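Side-chain contacts in saframycin Mx1 synthetase B (Legionella pneumophila subsp. pneumophila, PDB 3KXW), which belongs to the ANL superfamily of AMP-binding enzymes and holds 5'-O-[(S)-(dodecanoyloxy)(hydroxy)phosphoryl]adenosine in a pocket of this structure: residues T305-H308 with F309-F313; F316-K320 with E321-P325. One frame throughout, in Å; residues are numbered along the deposited sequence.

Contacts 1 and 2 follow one another along the chain, with centres about 9 Å apart. Both belong to one beta-alpha-beta unit: contact 1 lies within its helix, 303-313, and contact 2 takes in the connection from that helix into strand 323-328. Both are partly buried. In contact 1, backbone hydrogen bonds of the helix run beside a single side-chain bond, Gln311 to Glu307, on a partly exposed flank. Contact 2 splits its chemistry: two phenylalanine rings meet in the interior, while an arginine and a glutamate pair toward the surface. The two contacts also touch. Lys320 NZ forms a salt bridge with Glu307 OE1 at 2.9 Å, and Phe309 packs against Phe323.

Contact 1. Residues T305-H308 with F309-F313; sequences TMEH and FYQAF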
loop_
_atom_site.group_PDB
_atom_site.type_symbol
_atom_site.label_atom_id
_atom_site.label_comp_id
_atom_site.label_asym_id
_atom_site.label_seq_id
_atom_site.Cartn_x
_atom_site.Cartn_y
_atom_site.Cartn_z
ATOM N N THR A 305 -11.464 -11.155 -10.139
ATOM C CA THR A 305 -11.577 -10.728 -8.751
ATOM C C THR A 305 -12.806 -9.890 -8.497
ATOM O O THR A 305 -13.541 -10.133 -7.545
ATOM C CB THR A 305 -10.353 -9.903 -8.318
ATOM O OG1 THR A 305 -9.188 -10.720 -8.424
ATOM C CG2 THR A 305 -10.513 -9.408 -6.877
HETATM N N MSE A 306 -13.022 -8.873 -9.321
HETATM C CA MSE A 306 -14.135 -7.970 -9.060
HETATM C C MSE A 306 -15.483 -8.629 -9.329
HETATM O O MSE A 306 -16.471 -8.341 -8.649
HETATM C CB MSE A 306 -13.980 -6.654 -9.823
HETATM C CG MSE A 306 -12.803 -5.875 -9.289
HETATM SE SE MSE A 306 -12.444 -4.162 -10.123
HETATM C CE MSE A 306 -11.749 -4.838 -11.801
ATOM N N GLU A 307 -15.517 -9.510 -10.318
ATOM C CA GLU A 307 -16.762 -10.187 -10.649
ATOM C C GLU A 307 -17.111 -11.150 -9.521
ATOM O O GLU A 307 -18.260 -11.200 -9.117
ATOM C CB GLU A 307 -16.677 -10.878 -12.014
ATOM C CG GLU A 307 -17.858 -11.788 -12.387
ATOM C CD GLU A 307 -19.202 -11.080 -12.539
ATOM O OE1 GLU A 307 -19.269 -9.840 -12.603
ATOM O OE2 GLU A 307 -20.225 -11.794 -12.608
ATOM N N HIS A 308 -16.116 -11.887 -9.009
ATOM C CA HIS A 308 -16.308 -12.773 -7.857
ATOM C C HIS A 308 -16.838 -12.014 -6.664
ATOM O O HIS A 308 -17.739 -12.479 -5.984
ATOM C CB HIS A 308 -15.008 -13.441 -7.417
ATOM C CG HIS A 308 -14.567 -14.576 -8.283
ATOM N ND1 HIS A 308 -13.464 -15.343 -7.986
ATOM C CD2 HIS A 308 -15.073 -15.072 -9.437
ATOM C CE1 HIS A 308 -13.305 -16.266 -8.920
ATOM N NE2 HIS A 308 -14.266 -16.121 -9.815
ATOM N N PHE A 309 -16.258 -10.848 -6.401
ATOM C CA PHE A 309 -16.665 -10.055 -5.253
ATOM C C PHE A 309 -18.085 -9.525 -5.438
ATOM O O PHE A 309 -18.890 -9.515 -4.504
ATOM C CB PHE A 309 -15.703 -8.878 -5.043
ATOM C CG PHE A 309 -15.952 -8.139 -3.767
ATOM C CD1 PHE A 309 -15.349 -8.554 -2.594
ATOM C CD2 PHE A 309 -16.806 -7.052 -3.739
ATOM C CE1 PHE A 309 -15.571 -7.881 -1.381
ATOM C CE2 PHE A 309 -17.053 -6.379 -2.536
ATOM C CZ PHE A 309 -16.421 -6.787 -1.363
ATOM N N TYR A 310 -18.384 -9.102 -6.657
ATOM C CA TYR A 310 -19.704 -8.561 -6.942
ATOM C C TYR A 310 -20.768 -9.630 -6.736
ATOM O O TYR A 310 -21.768 -9.382 -6.071
ATOM C CB TYR A 310 -19.781 -8.012 -8.365
ATOM C CG TYR A 310 -21.210 -7.781 -8.796
ATOM C CD1 TYR A 310 -21.998 -6.821 -8.165
ATOM C CD2 TYR A 310 -21.778 -8.532 -9.804
ATOM C CE1 TYR A 310 -23.324 -6.606 -8.549
ATOM C CE2 TYR A 310 -23.098 -8.327 -10.187
ATOM C CZ TYR A 310 -23.854 -7.366 -9.572
ATOM O OH TYR A 310 -25.166 -7.192 -9.969
ATOM N N GLN A 311 -20.534 -10.825 -7.278
ATOM C CA GLN A 311 -21.486 -11.926 -7.118
ATOM C C GLN A 311 -21.650 -12.324 -5.640
ATOM O O GLN A 311 -22.747 -12.657 -5.187
ATOM C CB GLN A 311 -21.083 -13.142 -7.968
ATOM C CG GLN A 311 -21.154 -12.938 -9.492
ATOM C CD GLN A 311 -22.554 -12.600 -9.960
ATOM O OE1 GLN A 311 -23.535 -12.957 -9.308
ATOM N NE2 GLN A 311 -22.652 -11.887 -11.069
ATOM N N ALA A 312 -20.556 -12.283 -4.887
ATOM C CA ALA A 312 -20.586 -12.646 -3.472
ATOM C C ALA A 312 -21.340 -11.646 -2.578
ATOM O O ALA A 312 -21.861 -12.029 -1.523
ATOM C CB ALA A 312 -19.147 -12.874 -2.941
ATOM N N PHE A 313 -21.402 -10.376 -2.982
ATOM C CA PHE A 313 -21.975 -9.364 -2.086
ATOM C C PHE A 313 -23.162 -8.555 -2.624
ATOM O O PHE A 313 -23.716 -7.721 -1.916
ATOM C CB PHE A 313 -20.861 -8.480 -1.497
ATOM C CG PHE A 313 -19.902 -9.268 -0.656
ATOM C CD1 PHE A 313 -20.254 -9.640 0.630
ATOM C CD2 PHE A 313 -18.698 -9.716 -1.173
ATOM C CE1 PHE A 313 -19.412 -10.386 1.410
ATOM C CE2 PHE A 313 -17.840 -10.501 -0.387
ATOM C CZ PHE A 313 -18.200 -10.833 0.892
#
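The carboxylate of Glu307 meets the side-chain amide of Gln311 with the two planes turned 56° apart. Gln311 NE2 donates a hydrogen bond to Glu307 OE2 at 2.9 Å. The acceptor lies close to the amide plane, but the donor comes from above the carboxylate plane, 38° out of it. Gln311 CG also packs 3.4 Å from Glu307 OE2. The other carboxylate oxygen, Glu307 OE1, sits obliquely to the Tyr310 ring, 4.0 Å from Tyr310 CD2. One face of the Phe309 ring is taken by Phe313, whose CD2 lies over the ring centre. Both residues are buried. Tyr271 and Phe318 meet Phe309 in edge-to-face pairs.

The Glu307 chain reaches Gln311 by a bend at its second torsion (chi2 64°). Gln311 bends at the same torsion in the opposite sense, and the two polar ends converge one helical turn apart. This is an i to i+4 pairing on helix 303-313, the helix of the beta-alpha-beta unit formed with strands 293-296 and 323-328.

The backbone from Thr305 to Ala312 has alpha-helical i to i+4 bonds. Phe309 N bonds to Thr305 O, Tyr310 N to Met306 O, and Ala312 N to His308 O. Gln311 N bonds to Glu307 O at 2.9 Å, so Glu307 and Gln311 are linked twice, once through the backbone and once through side chains.

Glu307 OE1 has a partner outside the helix, so each carboxylate oxygen has its own. Thr305 OG1 is hydrogen-bonded to Asp272, Arg302 and Asn268, and Gln311 OE1 to Lys314 NZ.

Contact 2. Residues F316-K320 with E321-P325; sequences FGFRK and EAFYP
Phe318 has its CG anti to the backbone N (chi1 -177°), which brings the ring up against Phe323. The Arg319 chain bends at its third torsion (chi3 61°) and turns its guanidinium back to Glu321. The two phenylalanines form an edge-to-face, T-shaped pair, with centroids 5.0 Å apart and planes at 70°. The Phe318 edge points at the Phe323 face, with Phe318 CZ offset toward the rim. Ala322 CB touches Phe318 CE1 at 4.1 Å.

Arg319 NH2 makes a salt bridge with Glu321 OE1 at 2.8 Å. Glu321 bends at its second torsion, and its carboxylate lies nearly parallel to the guanidinium. The oxygen lies over a guanidinium face, so the link is of charges, with no N-H aimed at it. A water accepts from Lys320 N and donates to Glu321 OE1 at 2.7 Å, giving that oxygen a second partner. Ala322 N bonds to Arg319 O at 3.0 Å, and Phe323 N to Lys320 O at 3.1 Å. These i to i+3 bonds mark a short 3-10 turn.

Lys320 NZ also bridges to Glu303 of helix 303-313. Phe318 and Phe323 pack between that helix and strand 293-296, and the turn leads into strand 323-328.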
loop_
_atom_site.group_PDB
_atom_site.type_symbol
_atom_site.label_atom_id
_atom_site.label_comp_id
_atom_site.label_asym_id
_atom_site.label_seq_id
_atom_site.Cartn_x
_atom_site.Cartn_y
_atom_site.Cartn_z
ATOM N N PHE A 316 -26.227 -8.041 -0.762
ATOM C CA PHE A 316 -26.136 -7.159 0.397
ATOM C C PHE A 316 -25.849 -5.711 0.042
ATOM O O PHE A 316 -25.251 -4.989 0.830
ATOM C CB PHE A 316 -25.136 -7.700 1.413
ATOM C CG PHE A 316 -25.452 -9.097 1.845
ATOM C CD1 PHE A 316 -26.246 -9.335 2.950
ATOM C CD2 PHE A 316 -25.026 -10.174 1.077
ATOM C CE1 PHE A 316 -26.565 -10.643 3.322
ATOM C CE2 PHE A 316 -25.349 -11.475 1.438
ATOM C CZ PHE A 316 -26.116 -11.708 2.553
ATOM N N GLY A 317 -26.290 -5.300 -1.143
ATOM C CA GLY A 317 -26.280 -3.896 -1.516
ATOM C C GLY A 317 -25.040 -3.436 -2.264
ATOM O O GLY A 317 -24.967 -2.287 -2.709
ATOM N N PHE A 318 -24.064 -4.322 -2.431
ATOM C CA PHE A 318 -22.882 -3.944 -3.195
ATOM C C PHE A 318 -23.187 -3.890 -4.689
ATOM O O PHE A 318 -23.745 -4.833 -5.239
ATOM C CB PHE A 318 -21.686 -4.883 -2.936
ATOM C CG PHE A 318 -20.437 -4.442 -3.667
ATOM C CD1 PHE A 318 -19.646 -3.421 -3.149
ATOM C CD2 PHE A 318 -20.087 -5.009 -4.882
ATOM C CE1 PHE A 318 -18.509 -2.978 -3.833
ATOM C CE2 PHE A 318 -18.965 -4.580 -5.587
ATOM C CZ PHE A 318 -18.169 -3.555 -5.062
ATOM N N ARG A 319 -22.793 -2.802 -5.356
ATOM C CA ARG A 319 -23.004 -2.665 -6.793
ATOM C C ARG A 319 -21.674 -2.671 -7.536
ATOM O O ARG A 319 -20.717 -2.050 -7.101
ATOM C CB ARG A 319 -23.768 -1.364 -7.113
ATOM C CG ARG A 319 -25.263 -1.449 -6.799
ATOM C CD ARG A 319 -26.029 -0.161 -7.179
ATOM N NE ARG A 319 -25.938 0.104 -8.607
ATOM C CZ ARG A 319 -25.108 0.985 -9.157
ATOM N NH1 ARG A 319 -24.318 1.731 -8.397
ATOM N NH2 ARG A 319 -25.084 1.136 -10.474
ATOM N N LYS A 320 -21.613 -3.359 -8.663
ATOM C CA LYS A 320 -20.327 -3.499 -9.351
ATOM C C LYS A 320 -19.803 -2.167 -9.860
ATOM O O LYS A 320 -18.588 -2.006 -10.026
ATOM C CB LYS A 320 -20.425 -4.515 -10.500
ATOM C CG LYS A 320 -19.060 -4.943 -11.077
ATOM C CD LYS A 320 -19.196 -6.062 -12.128
ATOM C CE LYS A 320 -17.812 -6.531 -12.647
ATOM N NZ LYS A 320 -17.917 -7.557 -13.756
ATOM N N GLU A 321 -20.718 -1.226 -10.112
ATOM C CA GLU A 321 -20.374 0.102 -10.593
ATOM C C GLU A 321 -19.545 0.868 -9.557
ATOM O O GLU A 321 -18.922 1.873 -9.872
ATOM C CB GLU A 321 -21.652 0.917 -10.894
ATOM C CG GLU A 321 -22.472 0.423 -12.079
ATOM C CD GLU A 321 -23.241 -0.864 -11.785
ATOM O OE1 GLU A 321 -23.445 -1.184 -10.600
ATOM O OE2 GLU A 321 -23.637 -1.555 -12.752
ATOM N N ALA A 322 -19.573 0.417 -8.313
ATOM C CA ALA A 322 -18.782 1.067 -7.273
ATOM C C ALA A 322 -17.274 0.872 -7.516
ATOM O O ALA A 322 -16.442 1.703 -7.109
ATOM C CB ALA A 322 -19.166 0.524 -5.903
ATOM N N PHE A 323 -16.909 -0.224 -8.178
ATOM C CA PHE A 323 -15.493 -0.568 -8.312
ATOM C C PHE A 323 -14.778 0.497 -9.094
ATOM O O PHE A 323 -15.264 0.919 -10.147
ATOM C CB PHE A 323 -15.300 -1.913 -9.012
ATOM C CG PHE A 323 -15.234 -3.079 -8.075
ATOM C CD1 PHE A 323 -14.262 -3.135 -7.082
ATOM C CD2 PHE A 323 -16.108 -4.145 -8.201
ATOM C CE1 PHE A 323 -14.179 -4.234 -6.242
ATOM C CE2 PHE A 323 -16.041 -5.220 -7.353
ATOM C CZ PHE A 323 -15.055 -5.275 -6.377
ATOM N N TYR A 324 -13.616 0.919 -8.582
ATOM C CA TYR A 324 -12.897 2.056 -9.143
ATOM C C TYR A 324 -11.421 1.709 -9.249
ATOM O O TYR A 324 -10.654 1.997 -8.326
ATOM C CB TYR A 324 -13.069 3.285 -8.244
ATOM C CG TYR A 324 -12.527 4.572 -8.826
ATOM C CD1 TYR A 324 -13.308 5.368 -9.641
ATOM C CD2 TYR A 324 -11.229 4.989 -8.550
ATOM C CE1 TYR A 324 -12.828 6.562 -10.168
ATOM C CE2 TYR A 324 -10.729 6.192 -9.080
ATOM C CZ TYR A 324 -11.537 6.964 -9.897
ATOM O OH TYR A 324 -11.041 8.134 -10.427
ATOM N N PRO A 325 -11.027 1.081 -10.372
ATOM C CA PRO A 325 -9.614 0.802 -10.641
ATOM C C PRO A 325 -8.854 2.114 -10.714
ATOM O O PRO A 325 -9.385 3.103 -11.209
ATOM C CB PRO A 325 -9.639 0.116 -12.013
ATOM C CG PRO A 325 -11.020 -0.448 -12.126
ATOM C CD PRO A 325 -11.911 0.530 -11.410
HETATM O O HOH W 1 -24.047 -3.806 -10.183
#